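Local coordinates for protein heterodimeric restriction endonuclease R.BspD6I small subunit (Bacillus sp., PDB 2P14) that serves as the catalytic subunit of a heterodimeric type IIS restriction endonuclease, probably cleaving DNA together with a site-specific nickase subunit, at residues E22-Y26 against L38-L44; F29-Y35 against L62-E66; D136-L141 against I181-K186. All blocks are in the same frame, centred on the assembly; numbering follows the deposited sequence. Where two conformers were deposited one is given.

Interactions 1 and 2 lie side by side, their centres about 12 Å apart. Both use helix 17-32; interaction 1 reaches strand 37-40 and interaction 2 its antiparallel neighbour 61-64 in the mixed sheet. Their segments alternate along the chain. Together they set successive parts of helix 17-32 against two adjacent strands. Val39 and Leu62 join them by a probable backbone hydrogen bond. Interaction 3 comes later in the chain and pairs helices 135-146 and 174-184. Its centre is about 22 Å from that of interaction 1 and about 20 Å from that of interaction 2. Phe29 packs on Phe138, linking helix 17-32 with helix 135-146 within the core of this PD-(D/E)XK-clan nuclease.

Interaction 1. Residues E22-Y26 against L38-L44; sequences EWNTY and LVPNFKL. With GOL (glycerol), chain D.
Phe42, in the turn that follows edge strand 37-40 of the PD-(D/E)XK-clan core, packs against Glu22, Trp23 and Tyr26 of helix 17-32. Asn41 is the centre of an inverse gamma turn just before Phe42. The Phe42 ring points its edge at the face of Tyr26 in an offset edge-to-face pair, with centroids 5.8 Å apart and planes at 90°. Its leading atom, Phe42 CZ, lies 3.6 Å from Trp23 CA, close to the helix backbone. With chi1 at 51°, Phe42 CG sits between its own N and carbonyl carbon, and one face of the ring lies against Pro40 CB. Glu22 runs alongside the ring in the opposite direction. The carboxylate plane is tilted 19° from the ring plane, and Glu22 CD is 3.5 Å from Phe42 CD2. A water lies 2.7 Å from Glu22 OE1 and also reaches Asn41 O, though other acceptors compete for its protons.

Tyr26 meets the strand itself: its CE1 is 3.6 Å from Leu38 CD2 and 3.7 Å from Pro40 CG. Its hydroxyl OH shares a 3.0 Å hydrogen bond with O1 of a glycerol, probably from crystallisation. The Leu44 side chain crosses that of Trp23 at about a right angle, with Leu44 CD2 3.8 Å from Trp23 CD1.

Asn41 OD1 and ND2 are hydrogen-bonded to Ile55 N and Val58 O, fastening the turn to the following loop. Trp23 also touches Pro50 of strand 50-52. Tyr26 and Leu38 both pack on Ile61, so the contact adjoins strand 61-64.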
loop_
_atom_site.group_PDB
_atom_site.type_symbol
_atom_site.label_atom_id
_atom_site.label_comp_id
_atom_site.label_asym_id
_atom_site.label_seq_id
_atom_site.Cartn_x
_atom_site.Cartn_y
_atom_site.Cartn_z
ATOM N N GLU A 22 -6.628 2.161 7.359
ATOM C CA GLU A 22 -5.586 1.114 7.461
ATOM C C GLU A 22 -6.236 -0.240 7.747
ATOM O O GLU A 22 -5.883 -1.266 7.139
ATOM C CB GLU A 22 -4.497 1.476 8.494
ATOM C CG GLU A 22 -4.931 1.504 9.950
ATOM C CD GLU A 22 -3.842 2.053 10.880
ATOM O OE1 GLU A 22 -2.701 2.253 10.424
ATOM O OE2 GLU A 22 -4.152 2.253 12.084
ATOM N N TRP A 23 -7.247 -0.245 8.613
ATOM C CA TRP A 23 -7.946 -1.486 8.906
ATOM C C TRP A 23 -8.620 -2.103 7.683
ATOM O O TRP A 23 -8.526 -3.327 7.460
ATOM C CB TRP A 23 -8.983 -1.229 10.002
ATOM C CG TRP A 23 -9.911 -2.385 10.283
ATOM C CD1 TRP A 23 -9.617 -3.535 10.958
ATOM C CD2 TRP A 23 -11.291 -2.495 9.886
ATOM N NE1 TRP A 23 -10.738 -4.343 11.036
ATOM C CE2 TRP A 23 -11.776 -3.735 10.387
ATOM C CE3 TRP A 23 -12.177 -1.644 9.201
ATOM C CZ2 TRP A 23 -13.106 -4.152 10.202
ATOM C CZ3 TRP A 23 -13.479 -2.062 8.998
ATOM C CH2 TRP A 23 -13.938 -3.309 9.500
ATOM N N ASN A 24 -9.239 -1.265 6.855
ATOM C CA ASN A 24 -9.951 -1.790 5.713
ATOM C C ASN A 24 -8.965 -2.390 4.705
ATOM O O ASN A 24 -9.258 -3.425 4.054
ATOM C CB ASN A 24 -10.792 -0.729 5.038
ATOM C CG ASN A 24 -11.912 -1.349 4.238
ATOM O OD1 ASN A 24 -12.617 -2.241 4.745
ATOM N ND2 ASN A 24 -12.079 -0.917 2.992
ATOM N N THR A 25 -7.802 -1.764 4.619
ATOM C CA THR A 25 -6.759 -2.248 3.726
ATOM C C THR A 25 -6.223 -3.619 4.226
ATOM O O THR A 25 -6.011 -4.561 3.455
ATOM C CB THR A 25 -5.668 -1.188 3.590
ATOM O OG1 THR A 25 -6.250 0.035 3.127
ATOM C CG2 THR A 25 -4.610 -1.675 2.584
ATOM N N TYR A 26 -5.981 -3.739 5.524
ATOM C CA TYR A 26 -5.681 -5.030 6.139
ATOM C C TYR A 26 -6.757 -6.089 5.808
ATOM O O TYR A 26 -6.409 -7.231 5.483
ATOM C CB TYR A 26 -5.564 -4.794 7.649
ATOM C CG TYR A 26 -5.771 -6.011 8.520
ATOM C CD1 TYR A 26 -4.752 -6.940 8.739
ATOM C CD2 TYR A 26 -7.006 -6.218 9.134
ATOM C CE1 TYR A 26 -4.958 -8.059 9.562
ATOM C CE2 TYR A 26 -7.214 -7.318 9.954
ATOM C CZ TYR A 26 -6.210 -8.233 10.146
ATOM O OH TYR A 26 -6.469 -9.303 10.986
ATOM N N LEU A 38 0.881 -12.012 8.427
ATOM C CA LEU A 38 0.204 -10.741 8.158
ATOM C C LEU A 38 0.155 -10.000 9.483
ATOM O O LEU A 38 -0.412 -10.501 10.457
ATOM C CB LEU A 38 -1.220 -10.949 7.610
ATOM C CG LEU A 38 -2.071 -9.705 7.334
ATOM C CD1 LEU A 38 -1.481 -8.849 6.183
ATOM C CD2 LEU A 38 -3.499 -10.111 6.989
ATOM N N VAL A 39 0.771 -8.827 9.537
ATOM C CA VAL A 39 0.965 -8.116 10.820
ATOM C C VAL A 39 0.383 -6.706 10.707
ATOM O O VAL A 39 0.999 -5.831 10.075
ATOM C CB VAL A 39 2.464 -8.040 11.186
ATOM C CG1 VAL A 39 2.635 -7.500 12.615
ATOM C CG2 VAL A 39 3.102 -9.407 11.081
ATOM N N PRO A 40 -0.823 -6.487 11.274
ATOM C CA PRO A 40 -1.378 -5.143 11.347
ATOM C C PRO A 40 -0.769 -4.382 12.510
ATOM O O PRO A 40 -0.776 -4.877 13.647
ATOM C CB PRO A 40 -2.876 -5.400 11.575
ATOM C CG PRO A 40 -2.927 -6.692 12.350
ATOM C CD PRO A 40 -1.737 -7.501 11.849
ATOM N N ASN A 41 -0.197 -3.216 12.222
ATOM C CA ASN A 41 0.341 -2.374 13.293
ATOM C C ASN A 41 -0.725 -1.440 13.867
ATOM O O ASN A 41 -0.604 -0.218 13.760
ATOM C CB ASN A 41 1.592 -1.616 12.829
ATOM C CG ASN A 41 2.200 -0.778 13.924
ATOM O OD1 ASN A 41 1.981 -1.096 15.110
ATOM N ND2 ASN A 41 2.962 0.226 13.580
ATOM N N PHE A 42 -1.753 -2.036 14.445
ATOM C CA PHE A 42 -2.823 -1.299 15.124
ATOM C C PHE A 42 -3.605 -2.341 15.896
ATOM O O PHE A 42 -3.419 -3.558 15.716
ATOM C CB PHE A 42 -3.723 -0.518 14.128
ATOM C CG PHE A 42 -4.247 -1.355 12.967
ATOM C CD1 PHE A 42 -5.419 -2.113 13.102
ATOM C CD2 PHE A 42 -3.587 -1.361 11.737
ATOM C CE1 PHE A 42 -5.903 -2.878 12.038
ATOM C CE2 PHE A 42 -4.075 -2.145 10.680
ATOM C CZ PHE A 42 -5.218 -2.874 10.834
ATOM N N LYS A 43 -4.491 -1.858 16.767
ATOM C CA LYS A 43 -5.278 -2.758 17.604
ATOM C C LYS A 43 -6.767 -2.632 17.354
ATOM O O LYS A 43 -7.244 -1.648 16.796
ATOM C CB LYS A 43 -4.986 -2.502 19.092
ATOM C CG LYS A 43 -3.509 -2.615 19.443
ATOM C CD LYS A 43 -2.967 -4.056 19.290
ATOM C CE LYS A 43 -3.434 -4.952 20.462
ATOM N NZ LYS A 43 -2.936 -6.362 20.418
ATOM N N LEU A 44 -7.502 -3.643 17.787
ATOM C CA LEU A 44 -8.954 -3.607 17.726
ATOM C C LEU A 44 -9.498 -3.531 19.131
ATOM O O LEU A 44 -8.914 -4.084 20.075
ATOM C CB LEU A 44 -9.495 -4.856 17.062
ATOM C CG LEU A 44 -8.964 -5.324 15.709
ATOM C CD1 LEU A 44 -9.810 -6.499 15.297
ATOM C CD2 LEU A 44 -9.062 -4.216 14.670
HETATM C C1 GOL D . -3.532 -11.164 11.581
HETATM O O1 GOL D . -4.515 -10.929 12.569
HETATM C C2 GOL D . -2.831 -12.472 11.918
HETATM O O2 GOL D . -2.470 -13.141 10.732
HETATM C C3 GOL D . -1.612 -12.195 12.812
HETATM O O3 GOL D . -0.497 -12.988 12.467
HETATM O O HOH W 1 -0.497 1.943 11.968
#

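Interaction 2. Residues F29-Y35 against L62-E66; sequences FKKLGSY and LVEYE
Tyr65 and Phe29 cross at about a right angle. The phenol oxygen of Tyr65 comes in at the edge of the Phe29 ring, near its plane, with Tyr65 OH 3.4 Å from Phe29 CD1. The Tyr65 ring in turn offers its own edge to the backbone that follows the helix. Tyr65 CD1 lies 3.3 Å from Ser34 O, and Gly33 O also lies at this edge, nearest CE1. Tyr65 CG stands beside its backbone N, anti to the carbonyl carbon (chi1 -63°), which carries the ring across toward segment 29-35.

This is where helix 17-32 ends beside strand 61-64 of the mixed sheet. Gly33, with a positive phi of 70°, breaks the helix. A water occupies the junction: it donates to Phe29 O and Gly33 O and accepts from Tyr65 OH at 2.7 Å. The tyrosine hydroxyl is thus tied to the last helical turn through one molecule. A second water links Ser34 O to Glu66 N.

Tyr35 makes its contact through the root of the side chain. Its CB rests 3.6 Å from Val63 CG2 and 3.9 Å from Tyr65 CE1, while the ring leads away and has Lys30 O at its edge. Val63 also approaches Phe29 and packs on Leu38 of the adjacent strand. Tyr65 touches Phe152 and Pro154 beyond.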
loop_
_atom_site.group_PDB
_atom_site.type_symbol
_atom_site.label_atom_id
_atom_site.label_comp_id
_atom_site.label_asym_id
_atom_site.label_seq_id
_atom_site.Cartn_x
_atom_site.Cartn_y
_atom_site.Cartn_z
ATOM N N PHE A 29 -6.064 -7.598 2.336
ATOM C CA PHE A 29 -4.951 -8.557 2.333
ATOM C C PHE A 29 -5.230 -9.840 3.127
ATOM O O PHE A 29 -4.857 -10.943 2.721
ATOM C CB PHE A 29 -3.651 -7.897 2.770
ATOM C CG PHE A 29 -3.048 -7.069 1.699
ATOM C CD1 PHE A 29 -2.211 -7.665 0.734
ATOM C CD2 PHE A 29 -3.334 -5.713 1.607
ATOM C CE1 PHE A 29 -1.670 -6.906 -0.298
ATOM C CE2 PHE A 29 -2.790 -4.953 0.574
ATOM C CZ PHE A 29 -1.947 -5.559 -0.369
ATOM N N LYS A 30 -5.969 -9.707 4.215
ATOM C CA LYS A 30 -6.380 -10.903 4.956
ATOM C C LYS A 30 -7.278 -11.783 4.071
ATOM O O LYS A 30 -7.121 -13.011 4.006
ATOM C CB LYS A 30 -7.117 -10.489 6.238
ATOM C CG LYS A 30 -7.532 -11.690 7.143
ATOM C CD LYS A 30 -8.204 -11.209 8.414
ATOM C CE LYS A 30 -8.693 -12.392 9.239
ATOM N NZ LYS A 30 -7.512 -13.113 9.789
ATOM N N LYS A 31 -8.213 -11.154 3.363
ATOM C CA LYS A 31 -9.142 -11.921 2.519
ATOM C C LYS A 31 -8.450 -12.522 1.285
ATOM O O LYS A 31 -8.814 -13.623 0.837
ATOM C CB LYS A 31 -10.335 -11.087 2.092
ATOM C CG LYS A 31 -11.425 -11.981 1.552
ATOM C CD LYS A 31 -12.763 -11.400 1.660
ATOM C CE LYS A 31 -13.809 -12.384 1.174
ATOM N NZ LYS A 31 -15.134 -11.881 1.514
ATOM N N LEU A 32 -7.471 -11.822 0.731
ATOM C CA LEU A 32 -6.746 -12.398 -0.415
ATOM C C LEU A 32 -6.047 -13.680 -0.014
ATOM O O LEU A 32 -5.930 -14.626 -0.821
ATOM C CB LEU A 32 -5.738 -11.390 -0.963
ATOM C CG LEU A 32 -6.296 -10.225 -1.777
ATOM C CD1 LEU A 32 -5.203 -9.228 -2.067
ATOM C CD2 LEU A 32 -6.980 -10.690 -3.065
ATOM N N GLY A 33 -5.520 -13.691 1.200
ATOM C CA GLY A 33 -4.893 -14.853 1.800
ATOM C C GLY A 33 -3.557 -15.222 1.153
ATOM O O GLY A 33 -2.885 -14.365 0.565
ATOM N N SER A 34 -3.153 -16.483 1.345
ATOM C CA SER A 34 -1.942 -17.001 0.678
ATOM C C SER A 34 -0.631 -16.429 1.273
ATOM O O SER A 34 0.413 -16.504 0.626
ATOM C CB SER A 34 -1.967 -16.765 -0.867
ATOM O OG SER A 34 -3.093 -17.336 -1.555
ATOM N N TYR A 35 -0.704 -15.835 2.459
ATOM C CA TYR A 35 0.472 -15.269 3.126
ATOM C C TYR A 35 1.047 -16.192 4.168
ATOM O O TYR A 35 0.348 -17.078 4.675
ATOM C CB TYR A 35 0.127 -13.942 3.831
ATOM C CG TYR A 35 -1.081 -13.992 4.743
ATOM C CD1 TYR A 35 -0.970 -14.418 6.065
ATOM C CD2 TYR A 35 -2.327 -13.578 4.283
ATOM C CE1 TYR A 35 -2.090 -14.455 6.904
ATOM C CE2 TYR A 35 -3.439 -13.619 5.098
ATOM C CZ TYR A 35 -3.318 -14.058 6.391
ATOM O OH TYR A 35 -4.457 -14.072 7.185
ATOM N N LEU A 62 2.258 -5.264 7.482
ATOM C CA LEU A 62 3.270 -6.063 6.775
ATOM C C LEU A 62 2.603 -7.351 6.341
ATOM O O LEU A 62 1.942 -8.004 7.148
ATOM C CB LEU A 62 4.458 -6.408 7.685
ATOM C CG LEU A 62 5.478 -7.401 7.139
ATOM C CD1 LEU A 62 6.258 -6.781 5.934
ATOM C CD2 LEU A 62 6.412 -7.824 8.305
ATOM N N VAL A 63 2.772 -7.713 5.059
ATOM C CA VAL A 63 2.361 -9.056 4.619
ATOM C C VAL A 63 3.610 -9.780 4.076
ATOM O O VAL A 63 4.321 -9.259 3.197
ATOM C CB VAL A 63 1.206 -9.018 3.581
ATOM C CG1 VAL A 63 1.644 -8.370 2.310
ATOM C CG2 VAL A 63 0.643 -10.413 3.297
ATOM N N GLU A 64 3.897 -10.948 4.661
ATOM C CA GLU A 64 5.045 -11.724 4.218
ATOM C C GLU A 64 4.564 -12.923 3.438
ATOM O O GLU A 64 3.847 -13.755 3.951
ATOM C CB GLU A 64 5.883 -12.166 5.419
ATOM C CG GLU A 64 6.503 -10.980 6.119
ATOM C CD GLU A 64 7.436 -11.367 7.262
ATOM O OE1 GLU A 64 7.094 -12.330 8.013
ATOM O OE2 GLU A 64 8.463 -10.686 7.417
ATOM N N TYR A 65 4.933 -12.985 2.164
ATOM C CA TYR A 65 4.622 -14.145 1.349
ATOM C C TYR A 65 5.879 -14.992 1.263
ATOM O O TYR A 65 6.940 -14.621 1.758
ATOM C CB TYR A 65 4.219 -13.709 -0.037
ATOM C CG TYR A 65 2.966 -12.871 -0.058
ATOM C CD1 TYR A 65 1.709 -13.453 0.209
ATOM C CD2 TYR A 65 3.028 -11.505 -0.353
ATOM C CE1 TYR A 65 0.545 -12.697 0.190
ATOM C CE2 TYR A 65 1.864 -10.727 -0.383
ATOM C CZ TYR A 65 0.616 -11.326 -0.100
ATOM O OH TYR A 65 -0.525 -10.535 -0.145
ATOM N N GLU A 66 5.775 -16.118 0.573
ATOM C CA GLU A 66 6.915 -17.004 0.490
ATOM C C GLU A 66 8.191 -16.354 -0.057
ATOM O O GLU A 66 9.263 -16.507 0.535
ATOM C CB GLU A 66 6.510 -18.185 -0.387
ATOM C CG GLU A 66 7.496 -19.300 -0.412
ATOM C CD GLU A 66 6.790 -20.549 -0.758
ATOM O OE1 GLU A 66 6.072 -21.062 0.152
ATOM O OE2 GLU A 66 6.926 -20.970 -1.940
HETATM O O HOH W 2 -2.664 -11.647 1.083
HETATM O O HOH W 3 3.000 -17.116 0.481
#

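Interaction 3. Residues D136-L141 against I181-K186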
loop_
_atom_site.group_PDB
_atom_site.type_symbol
_atom_site.label_atom_id
_atom_site.label_comp_id
_atom_site.label_asym_id
_atom_site.label_seq_id
_atom_site.Cartn_x
_atom_site.Cartn_y
_atom_site.Cartn_z
ATOM N N ASP A 136 -8.847 4.096 -5.849
ATOM C CA ASP A 136 -9.553 3.640 -7.043
ATOM C C ASP A 136 -8.701 2.664 -7.857
ATOM O O ASP A 136 -9.198 1.660 -8.351
ATOM C CB ASP A 136 -9.982 4.841 -7.895
ATOM C CG ASP A 136 -11.090 5.679 -7.230
ATOM O OD1 ASP A 136 -11.917 5.111 -6.467
ATOM O OD2 ASP A 136 -11.148 6.915 -7.486
ATOM N N GLN A 137 -7.404 2.928 -7.925
ATOM C CA GLN A 137 -6.481 2.017 -8.602
ATOM C C GLN A 137 -6.363 0.685 -7.866
ATOM O O GLN A 137 -6.341 -0.376 -8.485
ATOM C CB GLN A 137 -5.092 2.662 -8.720
ATOM C CG GLN A 137 -5.076 3.840 -9.697
ATOM C CD GLN A 137 -3.877 4.724 -9.533
ATOM O OE1 GLN A 137 -3.060 4.562 -8.613
ATOM N NE2 GLN A 137 -3.753 5.699 -10.441
ATOM N N PHE A 138 -6.278 0.743 -6.543
ATOM C CA PHE A 138 -6.156 -0.463 -5.745
ATOM C C PHE A 138 -7.420 -1.321 -5.872
ATOM O O PHE A 138 -7.325 -2.561 -5.979
ATOM C CB PHE A 138 -5.907 -0.043 -4.291
ATOM C CG PHE A 138 -5.714 -1.192 -3.347
ATOM C CD1 PHE A 138 -4.709 -2.137 -3.579
ATOM C CD2 PHE A 138 -6.527 -1.318 -2.204
ATOM C CE1 PHE A 138 -4.504 -3.213 -2.676
ATOM C CE2 PHE A 138 -6.337 -2.363 -1.314
ATOM C CZ PHE A 138 -5.350 -3.307 -1.548
ATOM N N LYS A 139 -8.590 -0.676 -5.859
ATOM C CA LYS A 139 -9.833 -1.445 -6.039
ATOM C C LYS A 139 -9.826 -2.139 -7.389
ATOM O O LYS A 139 -10.200 -3.317 -7.492
ATOM C CB LYS A 139 -11.057 -0.556 -6.003
ATOM C CG LYS A 139 -11.407 0.076 -4.701
ATOM C CD LYS A 139 -12.710 0.784 -4.990
ATOM C CE LYS A 139 -13.256 1.477 -3.813
ATOM N NZ LYS A 139 -14.592 2.073 -4.157
ATOM N N LYS A 140 -9.422 -1.411 -8.434
ATOM C CA LYS A 140 -9.327 -2.001 -9.781
ATOM C C LYS A 140 -8.396 -3.212 -9.772
ATOM O O LYS A 140 -8.772 -4.274 -10.268
ATOM C CB LYS A 140 -8.889 -0.978 -10.838
ATOM C CG LYS A 140 -10.020 -0.239 -11.474
ATOM C CD LYS A 140 -9.606 0.262 -12.859
ATOM C CE LYS A 140 -10.803 0.466 -13.801
ATOM N NZ LYS A 140 -11.326 1.862 -13.712
ATOM N N LEU A 141 -7.220 -3.081 -9.152
ATOM C CA LEU A 141 -6.255 -4.156 -9.038
ATOM C C LEU A 141 -6.834 -5.385 -8.338
ATOM O O LEU A 141 -6.676 -6.507 -8.817
ATOM C CB LEU A 141 -4.978 -3.686 -8.337
ATOM C CG LEU A 141 -3.919 -4.754 -8.048
ATOM C CD1 LEU A 141 -3.485 -5.481 -9.340
ATOM C CD2 LEU A 141 -2.729 -4.122 -7.352
ATOM N N ILE A 181 0.781 4.288 -14.199
ATOM C CA ILE A 181 -0.003 3.511 -13.238
ATOM C C ILE A 181 -1.491 3.659 -13.494
ATOM O O ILE A 181 -2.234 2.658 -13.582
ATOM C CB ILE A 181 0.380 3.920 -11.810
ATOM C CG1 ILE A 181 1.830 3.552 -11.541
ATOM C CG2 ILE A 181 -0.525 3.220 -10.788
ATOM C CD1 ILE A 181 2.365 4.043 -10.175
ATOM N N GLU A 182 -1.910 4.905 -13.662
ATOM C CA GLU A 182 -3.300 5.199 -13.954
ATOM C C GLU A 182 -3.727 4.481 -15.221
ATOM O O GLU A 182 -4.750 3.803 -15.209
ATOM C CB GLU A 182 -3.527 6.707 -14.041
ATOM C CG GLU A 182 -4.963 7.090 -14.376
ATOM C CD GLU A 182 -5.997 6.744 -13.299
ATOM O OE1 GLU A 182 -5.643 6.464 -12.130
ATOM O OE2 GLU A 182 -7.204 6.754 -13.629
ATOM N N TYR A 183 -2.924 4.591 -16.281
ATOM C CA TYR A 183 -3.280 4.015 -17.583
ATOM C C TYR A 183 -3.456 2.509 -17.483
ATOM O O TYR A 183 -4.404 1.947 -18.038
ATOM C CB TYR A 183 -2.187 4.345 -18.584
ATOM C CG TYR A 183 -2.509 3.893 -20.005
ATOM C CD1 TYR A 183 -3.298 4.691 -20.823
ATOM C CD2 TYR A 183 -2.004 2.710 -20.525
ATOM C CE1 TYR A 183 -3.616 4.307 -22.103
ATOM C CE2 TYR A 183 -2.315 2.309 -21.813
ATOM C CZ TYR A 183 -3.112 3.123 -22.596
ATOM O OH TYR A 183 -3.432 2.775 -23.886
ATOM N N ASN A 184 -2.516 1.865 -16.797
ATOM C CA ASN A 184 -2.594 0.419 -16.587
ATOM C C ASN A 184 -3.763 0.006 -15.701
ATOM O O ASN A 184 -4.415 -1.018 -15.963
ATOM C CB ASN A 184 -1.273 -0.111 -16.059
ATOM C CG ASN A 184 -0.210 -0.178 -17.129
ATOM O OD1 ASN A 184 -0.095 0.714 -17.966
ATOM N ND2 ASN A 184 0.583 -1.249 -17.106
ATOM N N LEU A 185 -4.074 0.808 -14.685
ATOM C CA LEU A 185 -5.184 0.524 -13.755
ATOM C C LEU A 185 -6.379 1.502 -13.936
ATOM O O LEU A 185 -7.205 1.309 -14.834
ATOM C CB LEU A 185 -4.688 0.448 -12.293
ATOM C CG LEU A 185 -3.530 -0.476 -11.865
ATOM C CD1 LEU A 185 -3.065 -0.092 -10.471
ATOM C CD2 LEU A 185 -3.868 -1.976 -11.902
ATOM N N LYS A 186 -6.463 2.545 -13.108
ATOM C CA LYS A 186 -7.504 3.582 -13.210
ATOM C C LYS A 186 -8.244 3.847 -11.879
ATOM O O LYS A 186 -9.141 3.123 -11.451
ATOM C CB LYS A 186 -8.520 3.293 -14.329
ATOM C CG LYS A 186 -8.219 3.885 -15.698
ATOM C CD LYS A 186 -7.885 2.802 -16.701
ATOM C CE LYS A 186 -8.637 2.979 -18.017
ATOM N NZ LYS A 186 -7.817 3.685 -19.053
#
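Gln137 and Glu182 meet through different chain shapes. Gln137 sets CG beside its backbone N (chi1 -69°) and then runs out extended, whereas Glu182 bends at chi2 (66°) and turns its carboxylate to the amide. Gln137 NE2 donates to Glu182 OE1 at 2.6 Å, with an N-H...O angle of 160°. The acceptor lies close to the amide plane and uses its anti lone pair, away from OE2. The other end of the amide, Gln137 OE1, accepts from Thr134 N and has Ile181 CG2 at 3.6 Å.

Leu185, just past the end of helix 174-184, packs beside this bond. Its CD1 is 3.8 Å from Gln137 CB, and its CD2 is 4.1 Å from Leu141 CB. Leu133 and Leu164 also touch Leu185, which sets the end of helix 174-184 against strand 130-134 and helix 154-165. Lys140 lays its aliphatic chain along the backbone of Leu185 and Lys186, the last modelled residues, with CD 3.3 Å from Leu185 O. Its NZ makes only a weak bond to Lys186 O, at 3.4 Å.

A leucine in place of Gln137 would probably leave the Glu182 carboxylate and Thr134 N without their shared partner. NE2 donates to a carboxylate and OE1 accepts from a backbone N-H, so the amide is unlikely to be turned over. The one firm polar link is Gln137 to Glu182. The rest is mostly packing: Leu185 against Gln137 and Leu141, and the Lys140 chain against Lys186.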